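Local atomic coordinates of 3-oxo-tetronate kinase (PDB entry 1YZY), a protein that catalyses the ATP-dependent phosphorylation of 3-oxo-tetronate to 3-oxo-tetronate 4-phosphate, as a member of the four-carbon acid sugar kinase family. Residues 22-27 against 41-46; 131-136 against 148-153; 368-373 against 381-386. One frame throughout, in Å; residues are numbered along the deposited sequence.

Contacts 1 and 3 sit side by side, their centres about 11 Å apart, while contact 2 lies well away, its centre about 32 Å from that of contact 1 and 36 Å from that of contact 3. Contacts 1 and 2 belong to the sugar-binding N-terminal domain, contact 3 to the nucleotide-binding C-terminal domain. Strand 26-30 of contact 1 runs antiparallel beside strand 369-375 of contact 3, and Thr26 O lies 2.8 Å from Ile372 N, a probable hydrogen bond. The pairing thus joins strands from the two domains. The Leu383 side chain of contact 3 is about 12 Å from that of Gly355, a probable ATP-binding residue.

Contact 1: residues 22-27 against 41-46; sequences NGLSTV and VDAIVI
Ser25, Thr26 and Val27 run alongside Asp42, Ala43 and Ile44, and the two chains pair as parallel strands from Thr26 and Ala43 onward; strands 26-30 and 43-47 are neighbours in the sugar-binding N-terminal domain. Ala43 O accepts from Val27 N at 3.0 Å, and Val27 O accepts from Val45 N at 2.8 Å. One step earlier, Ser25 O receives Ala43 N and, in a weak bond, Asp42 N. Here the Asp42 carboxylate turns back on Ser25: OD2 takes the backbone N of Ser25 at 2.8 Å, on its anti side and 28° out of the carboxylate plane. With chi1 55°, Ser25 OG stands between its own N and carbonyl carbon and accepts from Asp42 N at 3.0 Å; its bond to OD2 is weak. Leu24 CG rests on Asp42 CB at 3.5 Å. On the face of Val27 and Ile44, Val27 CG2 presses on Val41 CG1 at 3.5 Å, closer than usual for two methyls, and helix 55-71 touches Ile44. On the other face, Thr26 CG2 meets Val45 CG2 at 3.9 Å, and helix 9-20 packs against Thr26, Ala43 and Val45. The reciprocal side-chain to backbone bonds of Ser25 and Asp42 occupy N-H groups just before the regular pairing starts, which would hold the two strand starts in register.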
ATOM      1  N   ASN A  22       3.595  11.862  -6.800  1.00 16.08           N
ATOM      2  CA  ASN A  22       4.203  13.130  -6.468  1.00 15.09           C
ATOM      3  C   ASN A  22       5.667  13.190  -6.894  1.00 18.09           C
ATOM      4  O   ASN A  22       6.502  13.813  -6.235  1.00 13.95           O
ATOM      5  CB  ASN A  22       4.006  13.441  -4.983  1.00 16.75           C
ATOM      6  CG  ASN A  22       2.606  13.948  -4.690  1.00 18.53           C
ATOM      7  OD1 ASN A  22       2.275  15.097  -5.000  1.00 18.00           O
ATOM      8  ND2 ASN A  22       1.755  13.079  -4.149  1.00 15.90           N
ATOM      9  N   GLY A  23       5.965  12.479  -7.981  1.00 19.79           N
ATOM     10  CA  GLY A  23       7.293  12.462  -8.580  1.00 23.02           C
ATOM     11  C   GLY A  23       8.476  11.671  -8.047  1.00 24.16           C
ATOM     12  O   GLY A  23       9.592  11.823  -8.565  1.00 23.09           O
ATOM     13  N   LEU A  24       8.269  10.814  -7.056  1.00 22.87           N
ATOM     14  CA  LEU A  24       9.379  10.039  -6.495  1.00 28.93           C
ATOM     15  C   LEU A  24       9.463   8.576  -6.971  1.00 23.01           C
ATOM     16  O   LEU A  24       8.475   7.860  -6.927  1.00 21.36           O
ATOM     17  CB  LEU A  24       9.298  10.087  -4.963  1.00 27.67           C
ATOM     18  CG  LEU A  24      10.382  10.879  -4.223  1.00 32.95           C
ATOM     19  CD1 LEU A  24      10.606  12.251  -4.839  1.00 22.04           C
ATOM     20  CD2 LEU A  24      10.019  10.975  -2.749  1.00 18.76           C
ATOM     21  N   SER A  25      10.617   8.144  -7.475  1.00 19.77           N
ATOM     22  CA  SER A  25      10.740   6.741  -7.892  1.00 21.71           C
ATOM     23  C   SER A  25      10.688   5.899  -6.609  1.00 19.57           C
ATOM     24  O   SER A  25      11.473   6.118  -5.686  1.00 21.76           O
ATOM     25  CB  SER A  25      12.014   6.492  -8.714  1.00 14.79           C
ATOM     26  OG  SER A  25      13.195   6.900  -8.054  1.00 19.25           O
ATOM     27  N   THR A  26       9.763   4.945  -6.557  1.00 22.19           N
ATOM     28  CA  THR A  26       9.550   4.135  -5.354  1.00 15.65           C
ATOM     29  C   THR A  26       9.605   2.606  -5.506  1.00 19.02           C
ATOM     30  O   THR A  26       9.188   2.046  -6.517  1.00 22.32           O
ATOM     31  CB  THR A  26       8.167   4.503  -4.733  1.00 17.18           C
ATOM     32  OG1 THR A  26       8.093   5.922  -4.517  1.00 17.97           O
ATOM     33  CG2 THR A  26       7.929   3.783  -3.406  1.00  7.11           C
ATOM     34  N   VAL A  27      10.133   1.944  -4.483  1.00 19.55           N
ATOM     35  CA  VAL A  27      10.207   0.489  -4.431  1.00 18.44           C
ATOM     36  C   VAL A  27       9.559   0.058  -3.121  1.00 18.15           C
ATOM     37  O   VAL A  27       9.952   0.516  -2.046  1.00 21.62           O
ATOM     38  CB  VAL A  27      11.660  -0.030  -4.461  1.00 15.02           C
ATOM     39  CG1 VAL A  27      11.693  -1.501  -4.086  1.00 13.18           C
ATOM     40  CG2 VAL A  27      12.250   0.155  -5.841  1.00 14.83           C
ATOM     41  N   VAL A  41      16.683   4.130  -6.262  1.00 29.89           N
ATOM     42  CA  VAL A  41      15.391   4.827  -6.271  1.00 28.57           C
ATOM     43  C   VAL A  41      15.369   5.974  -5.258  1.00 24.90           C
ATOM     44  O   VAL A  41      16.287   6.111  -4.449  1.00 20.45           O
ATOM     45  CB  VAL A  41      14.199   3.876  -5.979  1.00 26.16           C
ATOM     46  CG1 VAL A  41      14.039   2.873  -7.111  1.00 24.87           C
ATOM     47  CG2 VAL A  41      14.387   3.176  -4.643  1.00 19.35           C
ATOM     48  N   ASP A  42      14.319   6.792  -5.318  1.00 20.65           N
ATOM     49  CA  ASP A  42      14.159   7.938  -4.430  1.00 21.05           C
ATOM     50  C   ASP A  42      13.566   7.556  -3.082  1.00 19.51           C
ATOM     51  O   ASP A  42      13.840   8.208  -2.074  1.00 18.56           O
ATOM     52  CB  ASP A  42      13.249   8.993  -5.070  1.00 17.61           C
ATOM     53  CG  ASP A  42      13.781   9.519  -6.378  1.00 21.95           C
ATOM     54  OD1 ASP A  42      15.013   9.708  -6.500  1.00 27.18           O
ATOM     55  OD2 ASP A  42      12.955   9.759  -7.285  1.00 17.98           O
ATOM     56  N   ALA A  43      12.716   6.535  -3.079  1.00 17.75           N
ATOM     57  CA  ALA A  43      12.062   6.075  -1.858  1.00 17.53           C
ATOM     58  C   ALA A  43      11.864   4.557  -1.812  1.00 15.48           C
ATOM     59  O   ALA A  43      11.597   3.918  -2.830  1.00 14.77           O
ATOM     60  CB  ALA A  43      10.707   6.784  -1.695  1.00 16.48           C
ATOM     61  N   ILE A  44      12.032   3.981  -0.630  1.00 16.42           N
ATOM     62  CA  ILE A  44      11.822   2.555  -0.451  1.00 15.75           C
ATOM     63  C   ILE A  44      10.875   2.400   0.723  1.00 16.58           C
ATOM     64  O   ILE A  44      11.133   2.927   1.798  1.00 14.71           O
ATOM     65  CB  ILE A  44      13.124   1.800  -0.131  1.00 19.96           C
ATOM     66  CG1 ILE A  44      14.163   2.035  -1.230  1.00 19.57           C
ATOM     67  CG2 ILE A  44      12.836   0.303  -0.008  1.00 14.41           C
ATOM     68  CD1 ILE A  44      15.540   1.502  -0.892  1.00 16.92           C
ATOM     69  N   VAL A  45       9.755   1.725   0.492  1.00  9.97           N
ATOM     70  CA  VAL A  45       8.759   1.479   1.521  1.00  9.49           C
ATOM     71  C   VAL A  45       8.789   0.004   1.950  1.00 14.05           C
ATOM     72  O   VAL A  45       8.690  -0.884   1.110  1.00 18.73           O
ATOM     73  CB  VAL A  45       7.334   1.769   0.988  1.00  8.83           C
ATOM     74  CG1 VAL A  45       6.308   1.576   2.090  1.00  9.38           C
ATOM     75  CG2 VAL A  45       7.242   3.172   0.421  1.00  7.50           C
ATOM     76  N   ILE A  46       8.951  -0.263   3.242  1.00 15.16           N
ATOM     77  CA  ILE A  46       8.934  -1.642   3.732  1.00 16.24           C
ATOM     78  C   ILE A  46       7.615  -1.900   4.456  1.00 17.48           C
ATOM     79  O   ILE A  46       7.285  -1.234   5.429  1.00 18.85           O
ATOM     80  CB  ILE A  46      10.136  -1.971   4.660  1.00 17.67           C
ATOM     81  CG1 ILE A  46      11.431  -1.960   3.853  1.00 18.07           C
ATOM     82  CG2 ILE A  46       9.955  -3.357   5.312  1.00 10.83           C
ATOM     83  CD1 ILE A  46      12.650  -2.306   4.664  1.00 24.01           C
TER

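Contact 2: residues 131-136 against 148-153; sequences DVLLSE and VDANLM
Ala150, Ser135 and Leu134 carry this contact, which has no hydrogen bond between residues 131-136 and 148-153. It joins the edge of a small antiparallel sheet (120-123, 126-129 and the weakly bonded 132-133) to the lead-in of helix 152-159, in the sugar-binding N-terminal domain. The methyl of Ala150 is the shared point: CB lies 3.6 Å from Ser135 OG and 3.7 Å from Leu133 CD2, with Leu134 CB a little further off at 4.1 Å. Ser135 lies in a short 3-10 turn, 134-136, in which Glu136 N bonds back to Leu133 O. Its CB packs on Val148 O at 3.3 Å. The hydroxyl is set between the backbone N and the carbonyl carbon (chi1 54°), which turns OG to the Ala150 methyl while CB keeps to Val148. Leu134 has CG anti to its backbone N (chi1 173°) and reaches with CD2 to Asp149 O, 3.6 Å away; the same side chain also packs on Val129 and Leu155. Leu127 of strand 126-129 makes backbone bonds to both Leu134 and Ala150, tying both segments to that strand. Asp149 OD1 accepts Asn151 N at 3.2 Å from above the carboxylate plane, forming an Asx turn, and pairs with Arg154 in a salt bridge; Asn151 is the N-cap, its OD1 taking Arg154 N. Polar groups thus shape the helix start with the help of Arg154, whereas contact across the segments is van der Waals only, at the Ala150 methyl and against the carbonyl oxygens of Val148 and Asp149.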
ATOM      1  N   ASP A 131     -16.747  14.462   9.290  1.00 24.16           N
ATOM      2  CA  ASP A 131     -17.365  15.544  10.063  1.00 22.82           C
ATOM      3  C   ASP A 131     -17.405  15.332  11.585  1.00 25.26           C
ATOM      4  O   ASP A 131     -17.889  16.200  12.323  1.00 22.20           O
ATOM      5  CB  ASP A 131     -18.811  15.774   9.585  1.00 34.50           C
ATOM      6  CG  ASP A 131     -18.898  16.393   8.188  1.00 43.33           C
ATOM      7  OD1 ASP A 131     -17.894  16.944   7.682  1.00 51.11           O
ATOM      8  OD2 ASP A 131     -20.001  16.342   7.601  1.00 45.19           O
ATOM      9  N   VAL A 132     -16.944  14.178  12.055  1.00 20.74           N
ATOM     10  CA  VAL A 132     -16.996  13.886  13.482  1.00 21.61           C
ATOM     11  C   VAL A 132     -15.651  13.588  14.125  1.00 23.98           C
ATOM     12  O   VAL A 132     -14.678  13.269  13.441  1.00 18.95           O
ATOM     13  CB  VAL A 132     -17.948  12.690  13.771  1.00 26.84           C
ATOM     14  CG1 VAL A 132     -19.357  13.014  13.338  1.00 25.08           C
ATOM     15  CG2 VAL A 132     -17.461  11.430  13.067  1.00 30.68           C
ATOM     16  N   LEU A 133     -15.606  13.713  15.450  1.00 19.78           N
ATOM     17  CA  LEU A 133     -14.404  13.426  16.225  1.00 23.04           C
ATOM     18  C   LEU A 133     -14.088  11.942  16.047  1.00 22.55           C
ATOM     19  O   LEU A 133     -14.996  11.141  15.819  1.00 19.94           O
ATOM     20  CB  LEU A 133     -14.668  13.694  17.710  1.00 21.46           C
ATOM     21  CG  LEU A 133     -14.702  15.138  18.210  1.00 22.55           C
ATOM     22  CD1 LEU A 133     -15.558  15.252  19.449  1.00 20.13           C
ATOM     23  CD2 LEU A 133     -13.290  15.622  18.477  1.00 12.32           C
ATOM     24  N   LEU A 134     -12.809  11.587  16.150  1.00 24.77           N
ATOM     25  CA  LEU A 134     -12.372  10.195  16.036  1.00 21.92           C
ATOM     26  C   LEU A 134     -13.170   9.339  17.022  1.00 24.75           C
ATOM     27  O   LEU A 134     -13.665   8.270  16.679  1.00 23.79           O
ATOM     28  CB  LEU A 134     -10.885  10.096  16.374  1.00 17.61           C
ATOM     29  CG  LEU A 134     -10.273   8.698  16.478  1.00 12.41           C
ATOM     30  CD1 LEU A 134     -10.217   8.046  15.098  1.00  7.73           C
ATOM     31  CD2 LEU A 134      -8.877   8.815  17.074  1.00 10.99           C
ATOM     32  N   SER A 135     -13.278   9.828  18.254  1.00 22.01           N
ATOM     33  CA  SER A 135     -14.012   9.149  19.313  1.00 21.54           C
ATOM     34  C   SER A 135     -15.516   8.990  19.038  1.00 24.95           C
ATOM     35  O   SER A 135     -16.214   8.264  19.759  1.00 25.31           O
ATOM     36  CB  SER A 135     -13.796   9.888  20.635  1.00 16.76           C
ATOM     37  OG  SER A 135     -14.119  11.266  20.531  1.00 31.87           O
ATOM     38  N   GLU A 136     -16.017   9.686  18.022  1.00 24.27           N
ATOM     39  CA  GLU A 136     -17.431   9.618  17.664  1.00 22.59           C
ATOM     40  C   GLU A 136     -17.686   8.855  16.365  1.00 21.56           C
ATOM     41  O   GLU A 136     -18.839   8.644  15.974  1.00 20.27           O
ATOM     42  CB  GLU A 136     -18.006  11.025  17.528  1.00 25.13           C
ATOM     43  CG  GLU A 136     -17.991  11.835  18.799  1.00 27.73           C
ATOM     44  CD  GLU A 136     -18.927  13.026  18.743  1.00 26.24           C
ATOM     45  OE1 GLU A 136     -19.673  13.164  17.755  1.00 25.32           O
ATOM     46  OE2 GLU A 136     -18.931  13.820  19.702  1.00 26.42           O
ATOM     47  N   VAL A 148     -11.477   5.743  21.720  1.00 20.65           N
ATOM     48  CA  VAL A 148     -12.476   6.506  22.464  1.00 26.59           C
ATOM     49  C   VAL A 148     -12.041   7.917  22.840  1.00 24.56           C
ATOM     50  O   VAL A 148     -12.793   8.650  23.476  1.00 28.54           O
ATOM     51  CB  VAL A 148     -12.929   5.763  23.740  1.00 28.07           C
ATOM     52  CG1 VAL A 148     -13.675   4.502  23.367  1.00 26.63           C
ATOM     53  CG2 VAL A 148     -11.731   5.433  24.617  1.00 33.21           C
ATOM     54  N   ASP A 149     -10.813   8.276  22.483  1.00 22.92           N
ATOM     55  CA  ASP A 149     -10.274   9.604  22.756  1.00 24.60           C
ATOM     56  C   ASP A 149      -9.828  10.165  21.406  1.00 21.50           C
ATOM     57  O   ASP A 149      -9.162   9.479  20.638  1.00 21.27           O
ATOM     58  CB  ASP A 149      -9.078   9.500  23.715  1.00 27.07           C
ATOM     59  CG  ASP A 149      -8.660  10.851  24.312  1.00 31.50           C
ATOM     60  OD1 ASP A 149      -9.221  11.899  23.928  1.00 32.95           O
ATOM     61  OD2 ASP A 149      -7.757  10.863  25.177  1.00 27.45           O
ATOM     62  N   ALA A 150     -10.243  11.390  21.104  1.00 22.06           N
ATOM     63  CA  ALA A 150      -9.888  12.033  19.844  1.00 20.87           C
ATOM     64  C   ALA A 150      -8.634  12.897  19.946  1.00 19.95           C
ATOM     65  O   ALA A 150      -8.096  13.330  18.933  1.00 21.48           O
ATOM     66  CB  ALA A 150     -11.061  12.858  19.335  1.00 20.55           C
ATOM     67  N   ASN A 151      -8.157  13.117  21.169  1.00 19.64           N
ATOM     68  CA  ASN A 151      -6.972  13.940  21.428  1.00 18.80           C
ATOM     69  C   ASN A 151      -5.675  13.146  21.220  1.00 21.69           C
ATOM     70  O   ASN A 151      -5.336  12.264  22.015  1.00 17.28           O
ATOM     71  CB  ASN A 151      -7.047  14.500  22.860  1.00 11.76           C
ATOM     72  CG  ASN A 151      -5.997  15.556  23.146  1.00 19.68           C
ATOM     73  OD1 ASN A 151      -4.857  15.254  23.464  1.00 20.12           O
ATOM     74  ND2 ASN A 151      -6.398  16.811  23.079  1.00 30.83           N
ATOM     75  N   LEU A 152      -4.941  13.502  20.167  1.00 17.26           N
ATOM     76  CA  LEU A 152      -3.699  12.836  19.799  1.00 15.20           C
ATOM     77  C   LEU A 152      -2.562  12.894  20.802  1.00 18.65           C
ATOM     78  O   LEU A 152      -1.777  11.947  20.894  1.00 18.71           O
ATOM     79  CB  LEU A 152      -3.219  13.318  18.420  1.00 10.72           C
ATOM     80  CG  LEU A 152      -4.113  12.918  17.240  1.00 14.42           C
ATOM     81  CD1 LEU A 152      -3.801  13.753  15.999  1.00  8.81           C
ATOM     82  CD2 LEU A 152      -3.929  11.432  16.955  1.00 11.61           C
ATOM     83  N   MET A 153      -2.398  14.031  21.474  1.00 19.74           N
ATOM     84  CA  MET A 153      -1.341  14.157  22.475  1.00 23.10           C
ATOM     85  C   MET A 153      -1.618  13.176  23.618  1.00 19.67           C
ATOM     86  O   MET A 153      -0.692  12.639  24.212  1.00 19.00           O
ATOM     87  CB  MET A 153      -1.253  15.579  23.037  1.00 19.10           C
ATOM     88  CG  MET A 153      -0.767  16.638  22.065  1.00 23.26           C
ATOM     89  SD  MET A 153      -2.013  17.105  20.871  1.00 21.67           S
ATOM     90  CE  MET A 153      -3.212  17.910  21.902  1.00 21.40           C
TER

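Contact 3: residues 368-373 against 381-386; sequences TGFHIG and PWLKAV
His371 and Lys384 are joined by the straightest backbone bond between the two strands: His371 N to Lys384 O is 2.8 Å with 168° at the hydrogen, in the carbonyl plane. Gly373 N adds a bond to Trp382 O at 2.7 Å, whereas that from Val386 N to Gly369 O is weak, and that from Lys384 N to His371 O is weak and doubtful. Phe370 CA also lends a CA-H...O contact to Lys384 O.

The apolar contacts centre on Leu383. Its CD1 sits over one face of the Phe370 ring in a CH-pi contact, 4.3 Å from the centroid and offset toward the rim, while CD2 of the same leucine reaches Ile372 CD1 at 3.9 Å and also Phe370 CB. Ile372 lies alongside Pro381, CG2 to CB 4.0 Å, both pointing the same way. Val386 CG1 comes obliquely to the imidazole, 4.0 Å from His371 CD2, and Val386 also touches Val27 of strand 26-30. Strands 369-375 and 380-385 form a beta hairpin of the nucleotide-binding C-terminal domain, placed between strand 26-30 and strand 391-395; the N-to-C directions of 369-373 and 381-385 are 144° apart.

Polar side-chain contacts involve His371 and Lys384. A water lies in the plane of the imidazole, 3.2 Å from His371 NE2, and donates to Val386 O, tying the ring to Val386. The Lys384 chain, bent at chi3 (83°) and chi4, curls back so that NZ gives a bond of 2.9 Å to Ala385 O; its ion pair with Asp389 is long and weak.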
ATOM      1  N   THR A 368       9.503 -10.504  -4.072  1.00 18.37           N
ATOM      2  CA  THR A 368       9.577  -9.968  -2.716  1.00 24.50           C
ATOM      3  C   THR A 368       9.348  -8.462  -2.614  1.00 27.96           C
ATOM      4  O   THR A 368       9.243  -7.916  -1.514  1.00 26.27           O
ATOM      5  CB  THR A 368      10.961 -10.264  -2.105  1.00 20.51           C
ATOM      6  OG1 THR A 368      11.979  -9.646  -2.908  1.00 20.37           O
ATOM      7  CG2 THR A 368      11.218 -11.772  -2.050  1.00 27.74           C
ATOM      8  N   GLY A 369       9.327  -7.795  -3.757  1.00 23.78           N
ATOM      9  CA  GLY A 369       9.132  -6.362  -3.781  1.00 23.82           C
ATOM     10  C   GLY A 369       8.875  -5.918  -5.200  1.00 23.50           C
ATOM     11  O   GLY A 369       9.049  -6.698  -6.141  1.00 26.83           O
ATOM     12  N   PHE A 370       8.487  -4.661  -5.368  1.00 21.92           N
ATOM     13  CA  PHE A 370       8.178  -4.142  -6.688  1.00 17.98           C
ATOM     14  C   PHE A 370       8.515  -2.671  -6.828  1.00 23.26           C
ATOM     15  O   PHE A 370       8.646  -1.954  -5.838  1.00 22.73           O
ATOM     16  CB  PHE A 370       6.678  -4.288  -6.959  1.00 13.04           C
ATOM     17  CG  PHE A 370       6.154  -5.681  -6.770  1.00 15.20           C
ATOM     18  CD1 PHE A 370       6.169  -6.593  -7.823  1.00 13.83           C
ATOM     19  CD2 PHE A 370       5.656  -6.086  -5.535  1.00 14.82           C
ATOM     20  CE1 PHE A 370       5.697  -7.893  -7.649  1.00 19.49           C
ATOM     21  CE2 PHE A 370       5.182  -7.384  -5.343  1.00 13.50           C
ATOM     22  CZ  PHE A 370       5.202  -8.289  -6.403  1.00 15.37           C
ATOM     23  N   HIS A 371       8.733  -2.253  -8.070  1.00 23.59           N
ATOM     24  CA  HIS A 371       8.962  -0.860  -8.390  1.00 21.49           C
ATOM     25  C   HIS A 371       7.569  -0.279  -8.673  1.00 24.85           C
ATOM     26  O   HIS A 371       6.887  -0.826  -9.544  1.00 25.70           O
ATOM     27  CB  HIS A 371       9.702  -0.728  -9.718  1.00 19.94           C
ATOM     28  CG  HIS A 371      11.170  -0.980  -9.611  1.00 24.44           C
ATOM     29  ND1 HIS A 371      12.097   0.034  -9.506  1.00 22.27           N
ATOM     30  CD2 HIS A 371      11.873  -2.138  -9.567  1.00 29.48           C
ATOM     31  CE1 HIS A 371      13.306  -0.486  -9.396  1.00 24.01           C
ATOM     32  NE2 HIS A 371      13.197  -1.802  -9.431  1.00 27.71           N
ATOM     33  N   ILE A 372       7.143   0.781  -7.987  1.00 24.47           N
ATOM     34  CA  ILE A 372       5.795   1.272  -8.276  1.00 17.81           C
ATOM     35  C   ILE A 372       5.749   2.195  -9.498  1.00 16.91           C
ATOM     36  O   ILE A 372       6.549   3.141  -9.621  1.00 16.48           O
ATOM     37  CB  ILE A 372       5.290   2.022  -7.025  1.00 19.58           C
ATOM     38  CG1 ILE A 372       5.654   1.242  -5.757  1.00 18.61           C
ATOM     39  CG2 ILE A 372       3.776   2.213  -7.111  1.00 10.71           C
ATOM     40  CD1 ILE A 372       4.746   0.066  -5.461  1.00 20.26           C
ATOM     41  N   GLY A 373       4.820   1.893 -10.404  1.00 20.45           N
ATOM     42  CA  GLY A 373       4.675   2.656 -11.629  1.00 14.88           C
ATOM     43  C   GLY A 373       3.362   3.386 -11.814  1.00 19.92           C
ATOM     44  O   GLY A 373       2.599   3.575 -10.866  1.00 17.44           O
ATOM     45  N   PRO A 381      -1.707   0.454  -9.309  1.00 15.37           N
ATOM     46  CA  PRO A 381      -0.593   0.945 -10.124  1.00 15.41           C
ATOM     47  C   PRO A 381       0.072  -0.206 -10.910  1.00 21.20           C
ATOM     48  O   PRO A 381      -0.222  -1.388 -10.678  1.00 13.15           O
ATOM     49  CB  PRO A 381       0.360   1.508  -9.067  1.00 17.74           C
ATOM     50  CG  PRO A 381       0.161   0.578  -7.920  1.00 10.49           C
ATOM     51  CD  PRO A 381      -1.342   0.428  -7.878  1.00 19.97           C
ATOM     52  N   TRP A 382       0.911   0.143 -11.878  1.00 17.20           N
ATOM     53  CA  TRP A 382       1.638  -0.862 -12.636  1.00 19.70           C
ATOM     54  C   TRP A 382       2.849  -1.190 -11.777  1.00 18.87           C
ATOM     55  O   TRP A 382       3.421  -0.297 -11.143  1.00 18.49           O
ATOM     56  CB  TRP A 382       2.088  -0.317 -14.001  1.00 19.56           C
ATOM     57  CG  TRP A 382       1.202  -0.753 -15.116  1.00 27.18           C
ATOM     58  CD1 TRP A 382       0.427   0.043 -15.913  1.00 28.02           C
ATOM     59  CD2 TRP A 382       0.946  -2.106 -15.524  1.00 25.40           C
ATOM     60  NE1 TRP A 382      -0.306  -0.732 -16.788  1.00 25.35           N
ATOM     61  CE2 TRP A 382      -0.006  -2.053 -16.571  1.00 27.07           C
ATOM     62  CE3 TRP A 382       1.426  -3.359 -15.107  1.00 22.38           C
ATOM     63  CZ2 TRP A 382      -0.489  -3.208 -17.207  1.00 27.39           C
ATOM     64  CZ3 TRP A 382       0.946  -4.505 -15.737  1.00 24.94           C
ATOM     65  CH2 TRP A 382      -0.004  -4.419 -16.777  1.00 21.92           C
ATOM     66  N   LEU A 383       3.232  -2.462 -11.744  1.00 17.05           N
ATOM     67  CA  LEU A 383       4.367  -2.896 -10.941  1.00 14.05           C
ATOM     68  C   LEU A 383       5.428  -3.587 -11.793  1.00 15.38           C
ATOM     69  O   LEU A 383       5.202  -3.912 -12.949  1.00 15.52           O
ATOM     70  CB  LEU A 383       3.891  -3.886  -9.870  1.00  7.21           C
ATOM     71  CG  LEU A 383       2.754  -3.553  -8.900  1.00 17.59           C
ATOM     72  CD1 LEU A 383       2.325  -4.819  -8.141  1.00 13.04           C
ATOM     73  CD2 LEU A 383       3.199  -2.475  -7.923  1.00 10.01           C
ATOM     74  N   LYS A 384       6.617  -3.731 -11.233  1.00 14.77           N
ATOM     75  CA  LYS A 384       7.683  -4.447 -11.897  1.00 21.65           C
ATOM     76  C   LYS A 384       8.506  -5.044 -10.786  1.00 22.33           C
ATOM     77  O   LYS A 384       8.915  -4.345  -9.868  1.00 17.48           O
ATOM     78  CB  LYS A 384       8.571  -3.576 -12.770  1.00 13.80           C
ATOM     79  CG  LYS A 384       9.499  -4.449 -13.628  1.00 21.94           C
ATOM     80  CD  LYS A 384      10.550  -3.668 -14.380  1.00 22.93           C
ATOM     81  CE  LYS A 384      11.757  -3.357 -13.508  1.00 32.26           C
ATOM     82  NZ  LYS A 384      12.439  -4.591 -13.019  1.00 30.82           N
ATOM     83  N   ALA A 385       8.700  -6.354 -10.852  1.00 21.63           N
ATOM     84  CA  ALA A 385       9.462  -7.074  -9.853  1.00 16.58           C
ATOM     85  C   ALA A 385      10.866  -6.512  -9.748  1.00 19.79           C
ATOM     86  O   ALA A 385      11.394  -5.963 -10.711  1.00 22.72           O
ATOM     87  CB  ALA A 385       9.510  -8.551 -10.216  1.00 17.38           C
ATOM     88  N   VAL A 386      11.452  -6.593  -8.558  1.00 24.27           N
ATOM     89  CA  VAL A 386      12.822  -6.126  -8.366  1.00 25.80           C
ATOM     90  C   VAL A 386      13.808  -7.198  -8.864  1.00 21.76           C
ATOM     91  O   VAL A 386      14.914  -6.881  -9.318  1.00 24.71           O
ATOM     92  CB  VAL A 386      13.114  -5.782  -6.879  1.00 18.06           C
ATOM     93  CG1 VAL A 386      12.265  -4.602  -6.446  1.00 18.66           C
ATOM     94  CG2 VAL A 386      12.837  -6.976  -5.984  1.00 18.38           C
TER
HETATM   95  O   HOH W   1      15.250  -4.257  -9.915  1.00 55.09           O